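Local coordinates for protein histidine kinase (Paraburkholderia phymatum, PDB 6NB0) that probably transfers the gamma-phosphate of ATP to a histidine side chain, as a phosphorelay sensor kinase, at residues 133-146 against 176-188. Residues are numbered along the deposited sequence; the frame is centred on the assembly and turned at random.
Sequences FALRPLLDETIGDV and LAAALWLLVTFAV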
ATOM      1  N   PHE A 133     -10.920  16.902  15.520  1.00 30.42           N
ATOM      2  CA  PHE A 133     -10.061  16.183  16.450  1.00 37.91           C
ATOM      3  C   PHE A 133      -9.057  17.160  17.035  1.00 36.67           C
ATOM      4  O   PHE A 133      -8.772  18.217  16.459  1.00 34.31           O
ATOM      5  CB  PHE A 133      -9.312  15.008  15.773  1.00 29.38           C
ATOM      6  CG  PHE A 133      -8.301  15.458  14.765  1.00 31.55           C
ATOM      7  CD1 PHE A 133      -6.983  15.699  15.141  1.00 31.85           C
ATOM      8  CD2 PHE A 133      -8.676  15.684  13.447  1.00 32.70           C
ATOM      9  CE1 PHE A 133      -6.050  16.147  14.224  1.00 31.74           C
ATOM     10  CE2 PHE A 133      -7.740  16.138  12.511  1.00 29.08           C
ATOM     11  CZ  PHE A 133      -6.435  16.361  12.895  1.00 29.21           C
ATOM     12  N   ALA A 134      -8.487  16.765  18.167  1.00 36.88           N
ATOM     13  CA  ALA A 134      -7.483  17.567  18.856  1.00 36.43           C
ATOM     14  C   ALA A 134      -6.109  17.428  18.196  1.00 32.91           C
ATOM     15  O   ALA A 134      -5.584  16.321  18.026  1.00 31.77           O
ATOM     16  CB  ALA A 134      -7.432  17.160  20.334  1.00 36.28           C
ATOM     17  N   LEU A 135      -5.522  18.575  17.830  1.00 30.59           N
ATOM     18  CA  LEU A 135      -4.244  18.587  17.122  1.00 27.84           C
ATOM     19  C   LEU A 135      -3.092  18.143  18.013  1.00 32.88           C
ATOM     20  O   LEU A 135      -2.201  17.415  17.568  1.00 31.11           O
ATOM     21  CB  LEU A 135      -3.969  19.995  16.579  1.00 28.32           C
ATOM     22  CG  LEU A 135      -4.700  20.315  15.263  1.00 31.33           C
ATOM     23  CD1 LEU A 135      -4.670  21.833  14.956  1.00 35.57           C
ATOM     24  CD2 LEU A 135      -4.051  19.507  14.130  1.00 29.17           C
ATOM     25  N   ARG A 136      -3.068  18.592  19.268  1.00 34.30           N
ATOM     26  CA  ARG A 136      -1.870  18.311  20.067  1.00 32.16           C
ATOM     27  C   ARG A 136      -1.694  16.821  20.385  1.00 29.37           C
ATOM     28  O   ARG A 136      -0.565  16.316  20.288  1.00 30.22           O
ATOM     29  CB  ARG A 136      -1.889  19.135  21.354  1.00 30.58           C
ATOM     30  CG  ARG A 136      -0.746  18.797  22.305  1.00 33.69           C
ATOM     31  CD  ARG A 136       0.601  19.062  21.652  1.00 35.49           C
ATOM     32  NE  ARG A 136       1.734  18.831  22.552  1.00 42.70           N
ATOM     33  CZ  ARG A 136       2.220  19.747  23.391  1.00 46.29           C
ATOM     34  NH1 ARG A 136       1.658  20.956  23.465  1.00 39.12           N
ATOM     35  NH2 ARG A 136       3.267  19.460  24.158  1.00 41.77           N
ATOM     36  N   PRO A 137      -2.742  16.073  20.770  1.00 32.64           N
ATOM     37  CA  PRO A 137      -2.545  14.621  20.921  1.00 34.85           C
ATOM     38  C   PRO A 137      -2.110  13.947  19.634  1.00 34.14           C
ATOM     39  O   PRO A 137      -1.372  12.951  19.677  1.00 30.93           O
ATOM     40  CB  PRO A 137      -3.919  14.118  21.392  1.00 33.66           C
ATOM     41  CG  PRO A 137      -4.568  15.333  22.066  1.00 34.03           C
ATOM     42  CD  PRO A 137      -4.108  16.469  21.169  1.00 34.57           C
ATOM     43  N   LEU A 138      -2.517  14.475  18.475  1.00 27.17           N
ATOM     44  CA  LEU A 138      -2.006  13.904  17.224  1.00 31.03           C
ATOM     45  C   LEU A 138      -0.497  14.111  17.077  1.00 33.53           C
ATOM     46  O   LEU A 138       0.229  13.196  16.662  1.00 26.62           O
ATOM     47  CB  LEU A 138      -2.758  14.498  16.027  1.00 28.91           C
ATOM     48  CG  LEU A 138      -2.203  13.996  14.692  1.00 28.89           C
ATOM     49  CD1 LEU A 138      -2.268  12.475  14.600  1.00 31.50           C
ATOM     50  CD2 LEU A 138      -2.937  14.647  13.515  1.00 32.86           C
ATOM     51  N   LEU A 139      -0.010  15.315  17.396  1.00 28.20           N
ATOM     52  CA  LEU A 139       1.422  15.573  17.371  1.00 30.05           C
ATOM     53  C   LEU A 139       2.171  14.657  18.333  1.00 28.91           C
ATOM     54  O   LEU A 139       3.235  14.128  17.990  1.00 27.89           O
ATOM     55  CB  LEU A 139       1.678  17.047  17.709  1.00 28.10           C
ATOM     56  CG  LEU A 139       1.087  18.031  16.688  1.00 30.26           C
ATOM     57  CD1 LEU A 139       1.125  19.463  17.224  1.00 30.81           C
ATOM     58  CD2 LEU A 139       1.807  17.957  15.334  1.00 27.55           C
ATOM     59  N   ASP A 140       1.664  14.499  19.562  1.00 28.13           N
ATOM     60  CA  ASP A 140       2.360  13.656  20.535  1.00 30.00           C
ATOM     61  C   ASP A 140       2.368  12.197  20.095  1.00 29.56           C
ATOM     62  O   ASP A 140       3.372  11.488  20.267  1.00 31.19           O
ATOM     63  CB  ASP A 140       1.710  13.779  21.915  1.00 31.14           C
ATOM     64  CG  ASP A 140       1.942  15.136  22.571  1.00 39.01           C
ATOM     65  OD1 ASP A 140       2.983  15.770  22.343  1.00 45.32           O
ATOM     66  OD2 ASP A 140       1.074  15.552  23.348  1.00 41.44           O
ATOM     67  N   GLU A 141       1.254  11.727  19.531  1.00 30.20           N
ATOM     68  CA  GLU A 141       1.213  10.361  19.008  1.00 30.63           C
ATOM     69  C   GLU A 141       2.228  10.153  17.896  1.00 26.59           C
ATOM     70  O   GLU A 141       2.855   9.093  17.818  1.00 29.92           O
ATOM     71  CB  GLU A 141      -0.193  10.039  18.502  1.00 39.62           C
ATOM     72  CG  GLU A 141      -0.325   8.656  17.888  1.00 47.77           C
ATOM     73  CD  GLU A 141      -1.780   8.251  17.652  1.00 61.24           C
ATOM     74  OE1 GLU A 141      -2.607   9.138  17.322  1.00 49.21           O
ATOM     75  OE2 GLU A 141      -2.090   7.044  17.823  1.00 63.25           O
ATOM     76  N   THR A 142       2.377  11.146  17.005  1.00 26.15           N
ATOM     77  CA  THR A 142       3.366  11.076  15.941  1.00 22.98           C
ATOM     78  C   THR A 142       4.760  10.888  16.523  1.00 27.47           C
ATOM     79  O   THR A 142       5.529  10.015  16.087  1.00 25.88           O
ATOM     80  CB  THR A 142       3.318  12.360  15.085  1.00 26.93           C
ATOM     81  OG1 THR A 142       1.998  12.552  14.526  1.00 28.85           O
ATOM     82  CG2 THR A 142       4.343  12.294  13.939  1.00 24.02           C
ATOM     83  N   ILE A 143       5.115  11.724  17.494  1.00 26.73           N
ATOM     84  CA  ILE A 143       6.455  11.646  18.078  1.00 25.78           C
ATOM     85  C   ILE A 143       6.650  10.279  18.714  1.00 27.84           C
ATOM     86  O   ILE A 143       7.686   9.628  18.533  1.00 27.37           O
ATOM     87  CB  ILE A 143       6.660  12.778  19.103  1.00 31.45           C
ATOM     88  CG1 ILE A 143       6.598  14.150  18.412  1.00 30.41           C
ATOM     89  CG2 ILE A 143       7.973  12.581  19.879  1.00 32.74           C
ATOM     90  CD1 ILE A 143       7.728  14.379  17.410  1.00 29.01           C
ATOM     91  N   GLY A 144       5.650   9.837  19.482  1.00 29.29           N
ATOM     92  CA  GLY A 144       5.744   8.548  20.145  1.00 30.35           C
ATOM     93  C   GLY A 144       5.897   7.394  19.168  1.00 29.44           C
ATOM     94  O   GLY A 144       6.732   6.512  19.372  1.00 27.09           O
ATOM     95  N   ASP A 145       5.104   7.392  18.087  1.00 26.20           N
ATOM     96  CA  ASP A 145       5.170   6.308  17.106  1.00 28.92           C
ATOM     97  C   ASP A 145       6.520   6.257  16.385  1.00 27.92           C
ATOM     98  O   ASP A 145       7.055   5.169  16.147  1.00 26.06           O
ATOM     99  CB  ASP A 145       4.043   6.455  16.080  1.00 22.99           C
ATOM    100  CG  ASP A 145       2.658   6.063  16.637  1.00 28.34           C
ATOM    101  OD1 ASP A 145       2.560   5.486  17.751  1.00 28.50           O
ATOM    102  OD2 ASP A 145       1.656   6.268  15.904  1.00 34.51           O
ATOM    103  N   VAL A 146       7.068   7.405  15.991  1.00 26.69           N
ATOM    104  CA  VAL A 146       8.339   7.392  15.274  1.00 23.65           C
ATOM    105  C   VAL A 146       9.492   7.076  16.222  1.00 24.43           C
ATOM    106  O   VAL A 146      10.468   6.404  15.841  1.00 30.14           O
ATOM    107  CB  VAL A 146       8.542   8.729  14.534  1.00 26.52           C
ATOM    108  CG1 VAL A 146       9.905   8.752  13.802  1.00 19.76           C
ATOM    109  CG2 VAL A 146       7.392   8.958  13.516  1.00 26.24           C
ATOM    110  N   LEU A 176      -3.991  12.435   8.099  1.00 28.06           N
ATOM    111  CA  LEU A 176      -3.030  13.393   8.638  1.00 27.68           C
ATOM    112  C   LEU A 176      -2.029  12.707   9.542  1.00 26.17           C
ATOM    113  O   LEU A 176      -0.844  13.081   9.568  1.00 26.77           O
ATOM    114  CB  LEU A 176      -3.767  14.502   9.395  1.00 29.23           C
ATOM    115  CG  LEU A 176      -4.632  15.359   8.459  1.00 32.81           C
ATOM    116  CD1 LEU A 176      -5.741  16.108   9.245  1.00 37.68           C
ATOM    117  CD2 LEU A 176      -3.761  16.353   7.667  1.00 34.72           C
ATOM    118  N   ALA A 177      -2.488  11.721  10.318  1.00 26.67           N
ATOM    119  CA  ALA A 177      -1.563  10.991  11.173  1.00 26.85           C
ATOM    120  C   ALA A 177      -0.528  10.267  10.337  1.00 26.47           C
ATOM    121  O   ALA A 177       0.647  10.265  10.680  1.00 24.44           O
ATOM    122  CB  ALA A 177      -2.303   9.981  12.054  1.00 28.45           C
ATOM    123  N   ALA A 178      -0.954   9.623   9.250  1.00 27.91           N
ATOM    124  CA  ALA A 178       0.010   8.955   8.377  1.00 26.81           C
ATOM    125  C   ALA A 178       0.996   9.963   7.781  1.00 31.02           C
ATOM    126  O   ALA A 178       2.205   9.700   7.699  1.00 25.29           O
ATOM    127  CB  ALA A 178      -0.758   8.204   7.279  1.00 23.50           C
ATOM    128  N   ALA A 179       0.492  11.130   7.370  1.00 24.73           N
ATOM    129  CA  ALA A 179       1.344  12.143   6.753  1.00 26.70           C
ATOM    130  C   ALA A 179       2.393  12.663   7.723  1.00 27.94           C
ATOM    131  O   ALA A 179       3.566  12.803   7.357  1.00 26.72           O
ATOM    132  CB  ALA A 179       0.485  13.295   6.210  1.00 25.96           C
ATOM    133  N   LEU A 180       2.000  12.940   8.971  1.00 26.75           N
ATOM    134  CA  LEU A 180       2.969  13.443   9.934  1.00 26.98           C
ATOM    135  C   LEU A 180       3.964  12.361  10.319  1.00 24.89           C
ATOM    136  O   LEU A 180       5.157  12.638  10.481  1.00 25.51           O
ATOM    137  CB  LEU A 180       2.264  13.984  11.172  1.00 26.03           C
ATOM    138  CG  LEU A 180       1.318  15.169  10.884  1.00 27.60           C
ATOM    139  CD1 LEU A 180       0.585  15.514  12.154  1.00 33.66           C
ATOM    140  CD2 LEU A 180       2.085  16.379  10.387  1.00 31.26           C
ATOM    141  N   TRP A 181       3.484  11.129  10.482  1.00 24.94           N
ATOM    142  CA  TRP A 181       4.398  10.011  10.728  1.00 25.30           C
ATOM    143  C   TRP A 181       5.494   9.950   9.664  1.00 27.40           C
ATOM    144  O   TRP A 181       6.680   9.802   9.980  1.00 24.64           O
ATOM    145  CB  TRP A 181       3.581   8.712  10.752  1.00 19.43           C
ATOM    146  CG  TRP A 181       4.405   7.452  10.994  1.00 23.81           C
ATOM    147  CD1 TRP A 181       4.640   6.838  12.191  1.00 25.23           C
ATOM    148  CD2 TRP A 181       5.056   6.655   9.988  1.00 25.24           C
ATOM    149  NE1 TRP A 181       5.425   5.691  11.992  1.00 24.42           N
ATOM    150  CE2 TRP A 181       5.689   5.575  10.645  1.00 23.00           C
ATOM    151  CE3 TRP A 181       5.171   6.759   8.586  1.00 25.54           C
ATOM    152  CZ2 TRP A 181       6.419   4.599   9.950  1.00 24.62           C
ATOM    153  CZ3 TRP A 181       5.896   5.784   7.902  1.00 26.97           C
ATOM    154  CH2 TRP A 181       6.516   4.733   8.582  1.00 25.95           C
ATOM    155  N   LEU A 182       5.111  10.069   8.387  1.00 22.14           N
ATOM    156  CA  LEU A 182       6.088   9.934   7.305  1.00 24.17           C
ATOM    157  C   LEU A 182       7.003  11.142   7.244  1.00 24.18           C
ATOM    158  O   LEU A 182       8.208  11.005   6.999  1.00 25.85           O
ATOM    159  CB  LEU A 182       5.355   9.740   5.970  1.00 24.88           C
ATOM    160  CG  LEU A 182       6.227   9.586   4.704  1.00 23.70           C
ATOM    161  CD1 LEU A 182       7.190   8.392   4.849  1.00 24.11           C
ATOM    162  CD2 LEU A 182       5.331   9.383   3.467  1.00 22.85           C
ATOM    163  N   LEU A 183       6.442  12.335   7.471  1.00 26.01           N
ATOM    164  CA  LEU A 183       7.240  13.558   7.539  1.00 25.72           C
ATOM    165  C   LEU A 183       8.399  13.398   8.523  1.00 29.77           C
ATOM    166  O   LEU A 183       9.550  13.726   8.207  1.00 27.36           O
ATOM    167  CB  LEU A 183       6.326  14.717   7.954  1.00 32.26           C
ATOM    168  CG  LEU A 183       6.630  16.144   7.523  1.00 43.23           C
ATOM    169  CD1 LEU A 183       6.369  16.275   6.020  1.00 33.35           C
ATOM    170  CD2 LEU A 183       5.774  17.127   8.335  1.00 42.37           C
ATOM    171  N   VAL A 184       8.109  12.881   9.728  1.00 25.36           N
ATOM    172  CA  VAL A 184       9.166  12.695  10.728  1.00 27.57           C
ATOM    173  C   VAL A 184      10.035  11.477  10.402  1.00 28.13           C
ATOM    174  O   VAL A 184      11.266  11.525  10.532  1.00 25.41           O
ATOM    175  CB  VAL A 184       8.560  12.577  12.148  1.00 24.87           C
ATOM    176  CG1 VAL A 184       9.685  12.455  13.203  1.00 24.84           C
ATOM    177  CG2 VAL A 184       7.650  13.817  12.469  1.00 24.33           C
ATOM    178  N   THR A 185       9.415  10.359  10.024  1.00 24.65           N
ATOM    179  CA  THR A 185      10.181   9.136   9.750  1.00 22.90           C
ATOM    180  C   THR A 185      11.189   9.350   8.617  1.00 23.64           C
ATOM    181  O   THR A 185      12.323   8.850   8.674  1.00 26.12           O
ATOM    182  CB  THR A 185       9.212   8.003   9.403  1.00 23.39           C
ATOM    183  OG1 THR A 185       8.409   7.707  10.557  1.00 24.06           O
ATOM    184  CG2 THR A 185       9.956   6.731   8.992  1.00 25.92           C
ATOM    185  N   PHE A 186      10.790  10.074   7.574  1.00 24.61           N
ATOM    186  CA  PHE A 186      11.726  10.345   6.479  1.00 26.81           C
ATOM    187  C   PHE A 186      12.969  11.066   6.991  1.00 23.48           C
ATOM    188  O   PHE A 186      14.108  10.725   6.628  1.00 24.21           O
ATOM    189  CB  PHE A 186      11.027  11.172   5.388  1.00 25.48           C
ATOM    190  CG  PHE A 186      11.931  11.493   4.212  1.00 25.00           C
ATOM    191  CD1 PHE A 186      12.722  12.616   4.215  1.00 25.31           C
ATOM    192  CD2 PHE A 186      12.002  10.623   3.130  1.00 27.45           C
ATOM    193  CE1 PHE A 186      13.592  12.888   3.145  1.00 27.99           C
ATOM    194  CE2 PHE A 186      12.851  10.876   2.057  1.00 32.45           C
ATOM    195  CZ  PHE A 186      13.636  12.013   2.058  1.00 28.43           C
ATOM    196  N   ALA A 187      12.762  12.102   7.811  1.00 23.95           N
ATOM    197  CA  ALA A 187      13.894  12.856   8.343  1.00 26.63           C
ATOM    198  C   ALA A 187      14.775  11.959   9.193  1.00 29.20           C
ATOM    199  O   ALA A 187      16.010  12.008   9.084  1.00 28.20           O
ATOM    200  CB  ALA A 187      13.385  14.059   9.152  1.00 24.14           C
ATOM    201  N   VAL A 188      14.152  11.083   9.999  1.00 25.72           N
ATOM    202  CA  VAL A 188      14.913  10.138  10.818  1.00 23.14           C
ATOM    203  C   VAL A 188      15.733   9.209   9.928  1.00 24.31           C
ATOM    204  O   VAL A 188      16.918   8.966  10.187  1.00 26.25           O
ATOM    205  CB  VAL A 188      13.969   9.348  11.747  1.00 26.25           C
ATOM    206  CG1 VAL A 188      14.732   8.201  12.432  1.00 26.83           C
ATOM    207  CG2 VAL A 188      13.369  10.309  12.800  1.00 23.75           C
TER
HETATM  208  O   HOH W   1       1.145  10.198  13.302  1.00 25.72           O
HETATM  209  O   HOH W   2       6.493   3.834  13.793  1.00 33.21           O
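Val-146 is the knob of this helix pair: its side chain drops into the hole formed by Trp-181, Val-184, Thr-185 and Val-188 on the facing helix. CG2 lies 3.4 Å from Thr-185 OG1 and also touches the Trp-181 indole obliquely at CD1, while CG1, anti to the backbone N (chi1 178°), meets Val-184 CG1 and Val-188 CG2, one methyl of each. The Thr-185 hydroxyl is turned back to Trp-181 O, a bond of 2.8 Å, and sits over one face of the indole.

Leu-138 splits its methyls between two partners: CD1 rests on Ala-177 CB at 3.6 Å, and CD2 packs against Leu-180 CD1 at 3.9 Å. Leu-180 also touches Ala-210 of strand 207-214, which joins the contact to the central sheet. Thr-142 CG2 presses on Leu-180 O, 3.6 Å away, and its OG1 bonds to Leu-138 O in its own helix.

The two helices, crossing at -45°, form part of the helical layer of the alpha/beta sandwich of a histidine-kinase catalytic domain. With no direct hydrogen bond between them, side-chain fit sets their spacing and angle, and two waters join polar groups across the pair: Thr-142 OG1 to Ala-177 O, and Asp-145 O to Trp-181 NE1.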